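Local coordinates for protein titin heart isoform N2-B (Homo sapiens, PDB 2BK8) that forms the M1 immunoglobulin-like domain of the giant muscle protein titin, a structural component of the sarcomeric M-band, at residues I51-D55 and G56-L60. Residues are numbered along the deposited sequence; the frame is centred on the assembly and turned at random.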
ATOM      1  N   ILE A  51      -5.892   6.571   2.908  1.00 34.53           N
ATOM      2  CA  ILE A  51      -4.478   6.643   2.523  1.00 35.92           C
ATOM      3  C   ILE A  51      -3.889   7.910   3.103  1.00 34.74           C
ATOM      4  O   ILE A  51      -4.434   9.014   2.929  1.00 32.65           O
ATOM      5  CB  ILE A  51      -4.294   6.659   0.982  1.00 36.84           C
ATOM      6  CG1 ILE A  51      -4.888   5.393   0.342  1.00 40.00           C
ATOM      7  CG2 ILE A  51      -2.797   6.760   0.596  1.00 38.00           C
ATOM      8  CD1 ILE A  51      -4.985   5.465  -1.201  1.00 39.38           C
ATOM      9  N   THR A  52      -2.753   7.739   3.785  1.00 33.62           N
ATOM     10  CA  THR A  52      -2.033   8.882   4.350  1.00 31.05           C
ATOM     11  C   THR A  52      -0.517   8.755   4.096  1.00 33.23           C
ATOM     12  O   THR A  52       0.024   7.651   3.994  1.00 34.13           O
ATOM     13  CB  THR A  52      -2.299   9.058   5.872  1.00 32.09           C
ATOM     14  OG1 THR A  52      -1.978   7.833   6.546  1.00 33.74           O
ATOM     15  CG2 THR A  52      -3.794   9.405   6.151  1.00 31.11           C
ATOM     16  N   TYR A  53       0.144   9.901   3.979  1.00 34.55           N
ATOM     17  CA  TYR A  53       1.621   9.935   3.954  1.00 33.51           C
ATOM     18  C   TYR A  53       2.135  11.162   4.682  1.00 34.43           C
ATOM     19  O   TYR A  53       1.742  12.281   4.348  1.00 34.08           O
ATOM     20  CB  TYR A  53       2.217   9.891   2.532  1.00 34.69           C
ATOM     21  CG  TYR A  53       3.708  10.167   2.586  1.00 34.15           C
ATOM     22  CD1 TYR A  53       4.600   9.193   3.053  1.00 30.58           C
ATOM     23  CD2 TYR A  53       4.215  11.424   2.248  1.00 34.31           C
ATOM     24  CE1 TYR A  53       5.993   9.469   3.170  1.00 33.03           C
ATOM     25  CE2 TYR A  53       5.577  11.710   2.367  1.00 34.77           C
ATOM     26  CZ  TYR A  53       6.459  10.729   2.831  1.00 34.49           C
ATOM     27  OH  TYR A  53       7.807  11.027   2.927  1.00 36.03           O
ATOM     28  N   GLU A  54       3.019  10.953   5.668  1.00 34.27           N
ATOM     29  CA  GLU A  54       3.655  12.051   6.431  1.00 36.78           C
ATOM     30  C   GLU A  54       4.977  11.559   7.001  1.00 33.93           C
ATOM     31  O   GLU A  54       5.025  10.433   7.527  1.00 34.51           O
ATOM     32  CB  GLU A  54       2.781  12.513   7.611  1.00 38.34           C
ATOM     33  CG  GLU A  54       1.284  12.516   7.328  1.00 42.52           C
ATOM     34  CD  GLU A  54       0.452  13.177   8.394  1.00 44.95           C
ATOM     35  OE1 GLU A  54       1.022  13.926   9.224  1.00 48.22           O
ATOM     36  OE2 GLU A  54      -0.791  12.979   8.380  1.00 48.04           O
ATOM     37  N   ASP A  55       6.036  12.382   6.896  1.00 32.57           N
ATOM     38  CA  ASP A  55       7.271  12.173   7.643  1.00 30.20           C
ATOM     39  C   ASP A  55       7.839  10.752   7.444  1.00 29.30           C
ATOM     40  O   ASP A  55       8.235  10.088   8.412  1.00 30.77           O
ATOM     41  CB  ASP A  55       7.010  12.487   9.124  1.00 28.87           C
ATOM     42  CG  ASP A  55       8.274  12.586   9.959  1.00 31.91           C
ATOM     43  OD1 ASP A  55       9.329  13.062   9.483  1.00 30.47           O
ATOM     44  OD2 ASP A  55       8.208  12.218  11.143  1.00 35.66           O
ATOM     45  N   GLY A  56       7.864  10.295   6.189  1.00 29.62           N
ATOM     46  CA  GLY A  56       8.421   8.978   5.830  1.00 32.28           C
ATOM     47  C   GLY A  56       7.621   7.736   6.138  1.00 35.94           C
ATOM     48  O   GLY A  56       8.107   6.599   5.994  1.00 37.29           O
ATOM     49  N   VAL A  57       6.400   7.931   6.612  1.00 31.42           N
ATOM     50  CA  VAL A  57       5.493   6.790   6.844  1.00 35.64           C
ATOM     51  C   VAL A  57       4.256   6.825   5.938  1.00 34.61           C
ATOM     52  O   VAL A  57       3.391   7.730   6.056  1.00 34.47           O
ATOM     53  CB  VAL A  57       5.104   6.686   8.339  1.00 33.07           C
ATOM     54  CG1 VAL A  57       4.288   5.397   8.624  1.00 35.66           C
ATOM     55  CG2 VAL A  57       6.365   6.733   9.226  1.00 34.57           C
ATOM     56  N   ALA A  58       4.176   5.841   5.036  1.00 34.13           N
ATOM     57  CA  ALA A  58       2.984   5.619   4.186  1.00 34.10           C
ATOM     58  C   ALA A  58       2.059   4.536   4.750  1.00 35.59           C
ATOM     59  O   ALA A  58       2.489   3.417   5.070  1.00 34.29           O
ATOM     60  CB  ALA A  58       3.410   5.258   2.749  1.00 33.38           C
ATOM     61  N   ILE A  59       0.764   4.847   4.835  1.00 34.22           N
ATOM     62  CA  ILE A  59      -0.223   3.913   5.383  1.00 36.46           C
ATOM     63  C   ILE A  59      -1.446   3.786   4.463  1.00 35.94           C
ATOM     64  O   ILE A  59      -2.068   4.794   4.080  1.00 36.34           O
ATOM     65  CB  ILE A  59      -0.671   4.307   6.838  1.00 37.82           C
ATOM     66  CG1 ILE A  59       0.526   4.460   7.784  1.00 38.41           C
ATOM     67  CG2 ILE A  59      -1.734   3.341   7.362  1.00 38.76           C
ATOM     68  CD1 ILE A  59       0.138   4.904   9.229  1.00 38.33           C
ATOM     69  N   LEU A  60      -1.739   2.554   4.066  1.00 36.74           N
ATOM     70  CA  LEU A  60      -2.949   2.210   3.322  1.00 35.69           C
ATOM     71  C   LEU A  60      -3.880   1.355   4.177  1.00 35.67           C
ATOM     72  O   LEU A  60      -3.521   0.278   4.629  1.00 33.98           O
ATOM     73  CB  LEU A  60      -2.624   1.461   1.999  1.00 33.86           C
ATOM     74  CG  LEU A  60      -3.852   0.820   1.309  1.00 34.66           C
ATOM     75  CD1 LEU A  60      -4.811   1.876   0.710  1.00 35.78           C
ATOM     76  CD2 LEU A  60      -3.390  -0.168   0.208  1.00 35.85           C
TER
HETATM   77  O   HOH W   1      -4.209   5.814   6.275  1.00 27.90           O
HETATM   78  O   HOH W   2       0.731   8.134   7.196  1.00 30.58           O
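T52 and I59 form a hydrogen-bonded pair of a tight antiparallel beta hairpin, whose first strand, 49-54, is the outermost of a four-stranded sheet. T52 N reaches I59 O at 3.0 Å, and I59 N returns an equally short, nearly straight bond (173°) to T52 O. Toward the turn, E54 and V57 pair in the same way, but here each N-H lies well out of the acceptor's carbonyl plane. V57 N to E54 O, 3.0 Å, closes a type I' turn, the twist suited to two-residue hairpin loops; D55 and G56 at its corners both take positive phi. In the immunoglobulin I-set sandwich this hairpin lies at one side of a sheet, its first strand forming the edge and its second pairing with strand 19-26, and I51, A58 and L60 touch W36 on strand 33-38 of the opposing sheet. On that inner side, I51 CG1 lies alongside L60 CD1 at 3.5 Å. Y53, its CG turned opposite the backbone N (chi1 170°), carries its ring along the hairpin toward the turn: CD1 meets A58 CB at 4.1 Å, CE1 lies near G56 CA, and the hydroxyl accepts a weak bond from G56 N (3.3 Å). With an alanine here the hydroxyl and ring are gone, and the turn would probably lose the weak bond to G56 N while a gap opened beside A58 and G56. The other side carries T52, I59, E54 and V57. Set between its own backbone N and carbonyl carbon, T52 OG1 lies alongside I59 CB, 3.8 Å away. Two waters bonded to T52 OG1 extend it to the neighbouring strand, one donating to I59 O and the other to V57 O at 2.9 Å.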